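Local atomic coordinates of O-succinylhomoserine sulfhydrylase (Mycobacterium tuberculosis, PDB entry 3NDN), a protein that uses pyridoxal 5'-phosphate and probably makes L-homocysteine from O-succinyl-L-homoserine and hydrogen sulfide on the route to methionine. Residues A[342-354]-A[402-414]. Residues are numbered along the deposited sequence; the frame is centred on the assembly and turned at random.
Sequences QRAFEVLDKMRLI and TDDLIADIDRALS
With CG of Asp408 trans to its backbone N (chi1 -164°), the carboxylate is carried out from helix 402-413 to the backbone of Arg352, Leu353 and Ile354, in the loop that follows helix 342-350. Three amide N-H groups in a row converge on it. Arg352 N gives OD1 a nearly straight bond of 2.9 Å on the syn lone pair, while OD2 takes two: Ile354 N, 3.0 Å away, lies almost on the line of its C-O bond, and Leu353 N comes from above the carboxylate plane, on the same face as Ile354 N. Water 2 lies within hydrogen-bonding distance of both OD1 and Lys350 O, though it has more acceptors in reach than protons to give. So many donors fix the rotation of the buried carboxylate, and would be expected to favour its ionised form.

The second polar grip lies near the C-terminus of the chain, at Leu413. Arg343, its chain bent at chi2, brings NH2 to Leu413 O at 3.0 Å, an acceptor only 7° out of the guanidinium plane; NH1 reaches Ala412 O through water 1 and forms a salt bridge with Glu346. Between the two grips the packing is close: Ala412 CB sits 3.6 Å from Val347 O and also touches Met351 SD. Beyond Asp408, CG1 of Ile354 meets Leu405 CD2 at 3.7 Å, the two side chains crossing at about a right angle, and its CD1 rests on Ile409 CG1.

Leu333 of strand 328-333 lies against Val347 and Leu413, and Val367 of strand 366-368 against Leu348 and Ile354. The short helical segments, 138° apart in direction and 8.3 Å at closest approach, thus form part of the helical layer on the mixed sheet of the C-terminal domain, as in the fold-type I, PLP-dependent trans-sulfuration enzymes.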
loop_
_atom_site.group_PDB
_atom_site.type_symbol
_atom_site.label_atom_id
_atom_site.label_comp_id
_atom_site.label_asym_id
_atom_site.label_seq_id
_atom_site.Cartn_x
_atom_site.Cartn_y
_atom_site.Cartn_z
ATOM N N GLN A 342 2.358 -27.812 33.709
ATOM C CA GLN A 342 0.907 -27.694 33.891
ATOM C C GLN A 342 0.540 -26.321 34.460
ATOM O O GLN A 342 -0.473 -25.726 34.085
ATOM C CB GLN A 342 0.375 -28.787 34.838
ATOM C CG GLN A 342 0.127 -30.146 34.208
ATOM C CD GLN A 342 -0.296 -31.205 35.239
ATOM O OE1 GLN A 342 0.488 -31.600 36.104
ATOM N NE2 GLN A 342 -1.533 -31.676 35.130
ATOM N N ARG A 343 1.369 -25.837 35.372
ATOM C CA ARG A 343 1.125 -24.575 36.058
ATOM C C ARG A 343 1.351 -23.391 35.103
ATOM O O ARG A 343 0.542 -22.456 35.063
ATOM C CB ARG A 343 2.017 -24.495 37.296
ATOM C CG ARG A 343 1.894 -23.219 38.114
ATOM C CD ARG A 343 0.702 -23.205 39.091
ATOM N NE ARG A 343 0.573 -21.875 39.698
ATOM C CZ ARG A 343 -0.362 -20.979 39.383
ATOM N NH1 ARG A 343 -1.298 -21.261 38.477
ATOM N NH2 ARG A 343 -0.366 -19.795 39.986
ATOM N N ALA A 344 2.443 -23.442 34.341
ATOM C CA ALA A 344 2.720 -22.431 33.298
ATOM C C ALA A 344 1.609 -22.338 32.242
ATOM O O ALA A 344 1.165 -21.242 31.905
ATOM C CB ALA A 344 4.076 -22.693 32.627
ATOM N N PHE A 345 1.161 -23.485 31.725
ATOM C CA PHE A 345 0.065 -23.519 30.747
ATOM C C PHE A 345 -1.226 -22.915 31.311
ATOM O O PHE A 345 -1.957 -22.230 30.607
ATOM C CB PHE A 345 -0.193 -24.956 30.264
ATOM C CG PHE A 345 0.692 -25.396 29.123
ATOM C CD1 PHE A 345 1.973 -24.859 28.951
ATOM C CD2 PHE A 345 0.254 -26.378 28.227
ATOM C CE1 PHE A 345 2.794 -25.276 27.898
ATOM C CE2 PHE A 345 1.066 -26.803 27.178
ATOM C CZ PHE A 345 2.341 -26.251 27.016
ATOM N N GLU A 346 -1.497 -23.173 32.586
ATOM C CA GLU A 346 -2.679 -22.648 33.264
ATOM C C GLU A 346 -2.691 -21.112 33.292
ATOM O O GLU A 346 -3.739 -20.481 33.085
ATOM C CB GLU A 346 -2.756 -23.208 34.699
ATOM C CG GLU A 346 -4.068 -22.894 35.407
ATOM C CD GLU A 346 -4.104 -23.341 36.877
ATOM O OE1 GLU A 346 -3.032 -23.454 37.524
ATOM O OE2 GLU A 346 -5.228 -23.569 37.381
ATOM N N VAL A 347 -1.523 -20.526 33.539
ATOM C CA VAL A 347 -1.358 -19.067 33.631
ATOM C C VAL A 347 -1.555 -18.405 32.257
ATOM O O VAL A 347 -2.299 -17.415 32.128
ATOM C CB VAL A 347 0.036 -18.691 34.236
ATOM C CG1 VAL A 347 0.288 -17.186 34.185
ATOM C CG2 VAL A 347 0.163 -19.203 35.690
ATOM N N LEU A 348 -0.921 -18.962 31.235
ATOM C CA LEU A 348 -1.090 -18.425 29.873
ATOM C C LEU A 348 -2.552 -18.484 29.427
ATOM O O LEU A 348 -3.059 -17.534 28.830
ATOM C CB LEU A 348 -0.187 -19.143 28.873
ATOM C CG LEU A 348 1.184 -18.518 28.569
ATOM C CD1 LEU A 348 2.059 -18.414 29.806
ATOM C CD2 LEU A 348 1.865 -19.367 27.508
ATOM N N ASP A 349 -3.229 -19.587 29.761
ATOM C CA ASP A 349 -4.612 -19.806 29.333
ATOM C C ASP A 349 -5.642 -18.923 30.065
ATOM O O ASP A 349 -6.781 -18.801 29.613
ATOM C CB ASP A 349 -4.987 -21.296 29.439
ATOM C CG ASP A 349 -4.279 -22.171 28.399
ATOM O OD1 ASP A 349 -3.746 -21.659 27.376
ATOM O OD2 ASP A 349 -4.281 -23.404 28.593
ATOM N N LYS A 350 -5.235 -18.287 31.168
ATOM C CA LYS A 350 -6.119 -17.381 31.925
ATOM C C LYS A 350 -6.033 -15.899 31.532
ATOM O O LYS A 350 -6.913 -15.110 31.891
ATOM C CB LYS A 350 -5.884 -17.533 33.439
ATOM C CG LYS A 350 -6.499 -18.767 34.054
ATOM C CD LYS A 350 -6.079 -18.950 35.530
ATOM C CE LYS A 350 -6.616 -17.848 36.446
ATOM N NZ LYS A 350 -8.091 -17.913 36.681
ATOM N N MET A 351 -4.985 -15.523 30.795
ATOM C CA MET A 351 -4.860 -14.155 30.236
ATOM C C MET A 351 -6.089 -13.793 29.394
ATOM O O MET A 351 -6.542 -14.612 28.577
ATOM C CB MET A 351 -3.611 -14.032 29.355
ATOM C CG MET A 351 -2.289 -14.424 30.006
ATOM S SD MET A 351 -1.586 -13.099 30.989
ATOM C CE MET A 351 -0.004 -13.801 31.472
ATOM N N ARG A 352 -6.624 -12.582 29.592
ATOM C CA ARG A 352 -7.777 -12.088 28.813
ATOM C C ARG A 352 -7.517 -10.767 28.051
ATOM O O ARG A 352 -8.387 -10.303 27.298
ATOM C CB ARG A 352 -9.027 -11.968 29.703
ATOM C CG ARG A 352 -9.589 -13.314 30.236
ATOM C CD ARG A 352 -10.265 -14.145 29.110
ATOM N NE ARG A 352 -10.717 -15.472 29.556
ATOM C CZ ARG A 352 -9.962 -16.573 29.584
ATOM N NH1 ARG A 352 -8.686 -16.545 29.209
ATOM N NH2 ARG A 352 -10.483 -17.718 30.000
ATOM N N LEU A 353 -6.345 -10.163 28.263
ATOM C CA LEU A 353 -5.925 -8.947 27.532
ATOM C C LEU A 353 -4.667 -9.180 26.686
ATOM O O LEU A 353 -4.630 -8.818 25.498
ATOM C CB LEU A 353 -5.731 -7.745 28.492
ATOM C CG LEU A 353 -5.394 -6.365 27.893
ATOM C CD1 LEU A 353 -6.582 -5.755 27.129
ATOM C CD2 LEU A 353 -4.906 -5.370 28.953
ATOM N N ILE A 354 -3.642 -9.753 27.314
ATOM C CA ILE A 354 -2.370 -10.104 26.662
ATOM C C ILE A 354 -2.592 -11.337 25.753
ATOM O O ILE A 354 -3.236 -12.291 26.181
ATOM C CB ILE A 354 -1.267 -10.362 27.748
ATOM C CG1 ILE A 354 -0.982 -9.085 28.561
ATOM C CG2 ILE A 354 0.038 -10.920 27.148
ATOM C CD1 ILE A 354 -0.266 -9.321 29.908
ATOM N N THR A 402 -0.581 0.601 32.007
ATOM C CA THR A 402 0.204 -0.288 32.886
ATOM C C THR A 402 -0.677 -0.968 33.947
ATOM O O THR A 402 -0.474 -2.140 34.292
ATOM C CB THR A 402 1.404 0.452 33.547
ATOM O OG1 THR A 402 2.168 1.114 32.531
ATOM C CG2 THR A 402 2.315 -0.533 34.287
ATOM N N ASP A 403 -1.662 -0.229 34.445
ATOM C CA ASP A 403 -2.611 -0.760 35.428
ATOM C C ASP A 403 -3.492 -1.880 34.859
ATOM O O ASP A 403 -3.831 -2.818 35.566
ATOM C CB ASP A 403 -3.504 0.367 35.973
ATOM C CG ASP A 403 -2.734 1.395 36.797
ATOM O OD1 ASP A 403 -1.690 1.045 37.412
ATOM O OD2 ASP A 403 -3.207 2.556 36.850
ATOM N N ASP A 404 -3.878 -1.772 33.588
ATOM C CA ASP A 404 -4.713 -2.793 32.949
ATOM C C ASP A 404 -3.897 -4.089 32.742
ATOM O O ASP A 404 -4.438 -5.193 32.869
ATOM C CB ASP A 404 -5.279 -2.306 31.592
ATOM C CG ASP A 404 -6.344 -1.192 31.724
ATOM O OD1 ASP A 404 -7.054 -1.117 32.749
ATOM O OD2 ASP A 404 -6.494 -0.394 30.763
ATOM N N LEU A 405 -2.607 -3.949 32.423
ATOM C CA LEU A 405 -1.715 -5.109 32.221
ATOM C C LEU A 405 -1.426 -5.852 33.540
ATOM O O LEU A 405 -1.441 -7.091 33.584
ATOM C CB LEU A 405 -0.412 -4.694 31.533
ATOM C CG LEU A 405 -0.504 -4.220 30.062
ATOM C CD1 LEU A 405 0.772 -3.517 29.626
ATOM C CD2 LEU A 405 -0.815 -5.404 29.124
ATOM N N ILE A 406 -1.147 -5.091 34.592
ATOM C CA ILE A 406 -0.936 -5.659 35.941
ATOM C C ILE A 406 -2.162 -6.422 36.450
ATOM O O ILE A 406 -2.026 -7.527 36.982
ATOM C CB ILE A 406 -0.432 -4.587 36.955
ATOM C CG1 ILE A 406 1.036 -4.259 36.654
ATOM C CG2 ILE A 406 -0.561 -5.100 38.410
ATOM C CD1 ILE A 406 1.569 -2.976 37.282
ATOM N N ALA A 407 -3.349 -5.839 36.281
ATOM C CA ALA A 407 -4.607 -6.516 36.570
ATOM C C ALA A 407 -4.752 -7.868 35.842
ATOM O O ALA A 407 -5.171 -8.836 36.455
ATOM C CB ALA A 407 -5.815 -5.604 36.256
ATOM N N ASP A 408 -4.434 -7.918 34.540
ATOM C CA ASP A 408 -4.520 -9.158 33.744
ATOM C C ASP A 408 -3.526 -10.219 34.224
ATOM O O ASP A 408 -3.856 -11.404 34.286
ATOM C CB ASP A 408 -4.303 -8.855 32.232
ATOM C CG ASP A 408 -4.764 -10.004 31.303
ATOM O OD1 ASP A 408 -5.793 -10.663 31.592
ATOM O OD2 ASP A 408 -4.116 -10.225 30.245
ATOM N N ILE A 409 -2.310 -9.793 34.556
ATOM C CA ILE A 409 -1.283 -10.707 35.071
ATOM C C ILE A 409 -1.678 -11.249 36.471
ATOM O O ILE A 409 -1.581 -12.447 36.722
ATOM C CB ILE A 409 0.113 -10.030 35.099
ATOM C CG1 ILE A 409 0.568 -9.662 33.672
ATOM C CG2 ILE A 409 1.169 -10.925 35.770
ATOM C CD1 ILE A 409 1.800 -8.712 33.649
ATOM N N ASP A 410 -2.153 -10.370 37.351
ATOM C CA ASP A 410 -2.556 -10.775 38.717
ATOM C C ASP A 410 -3.721 -11.779 38.727
ATOM O O ASP A 410 -3.729 -12.724 39.530
ATOM C CB ASP A 410 -2.893 -9.543 39.573
ATOM C CG ASP A 410 -2.905 -9.846 41.090
ATOM O OD1 ASP A 410 -1.923 -10.398 41.624
ATOM O OD2 ASP A 410 -3.903 -9.508 41.750
ATOM N N ARG A 411 -4.697 -11.580 37.844
ATOM C CA ARG A 411 -5.806 -12.523 37.710
ATOM C C ARG A 411 -5.306 -13.874 37.187
ATOM O O ARG A 411 -5.720 -14.925 37.683
ATOM C CB ARG A 411 -6.929 -11.953 36.828
ATOM C CG ARG A 411 -7.653 -10.762 37.462
ATOM C CD ARG A 411 -9.023 -10.504 36.838
ATOM N NE ARG A 411 -8.938 -9.628 35.669
ATOM C CZ ARG A 411 -9.058 -8.299 35.702
ATOM N NH1 ARG A 411 -9.275 -7.667 36.854
ATOM N NH2 ARG A 411 -8.962 -7.599 34.573
ATOM N N ALA A 412 -4.407 -13.835 36.203
ATOM C CA ALA A 412 -3.846 -15.058 35.602
ATOM C C ALA A 412 -3.014 -15.890 36.595
ATOM O O ALA A 412 -3.006 -17.121 36.518
ATOM C CB ALA A 412 -3.032 -14.723 34.339
ATOM N N LEU A 413 -2.329 -15.216 37.519
ATOM C CA LEU A 413 -1.517 -15.886 38.559
ATOM C C LEU A 413 -2.341 -16.387 39.753
ATOM O O LEU A 413 -1.949 -17.337 40.443
ATOM C CB LEU A 413 -0.415 -14.944 39.083
ATOM C CG LEU A 413 0.792 -14.607 38.200
ATOM C CD1 LEU A 413 1.551 -13.403 38.753
ATOM C CD2 LEU A 413 1.708 -15.817 38.062
ATOM N N SER A 414 -3.464 -15.717 39.997
ATOM C CA SER A 414 -4.273 -15.922 41.190
ATOM C C SER A 414 -5.605 -16.533 40.757
ATOM O O SER A 414 -6.546 -15.825 40.365
ATOM C CB SER A 414 -4.486 -14.583 41.936
ATOM O OG SER A 414 -3.311 -13.746 41.960
ATOM O OXT SER A 414 -5.767 -17.763 40.752
HETATM O O HOH W 1 -3.430 -19.349 37.937
HETATM O O HOH W 2 -6.590 -12.680 33.551
#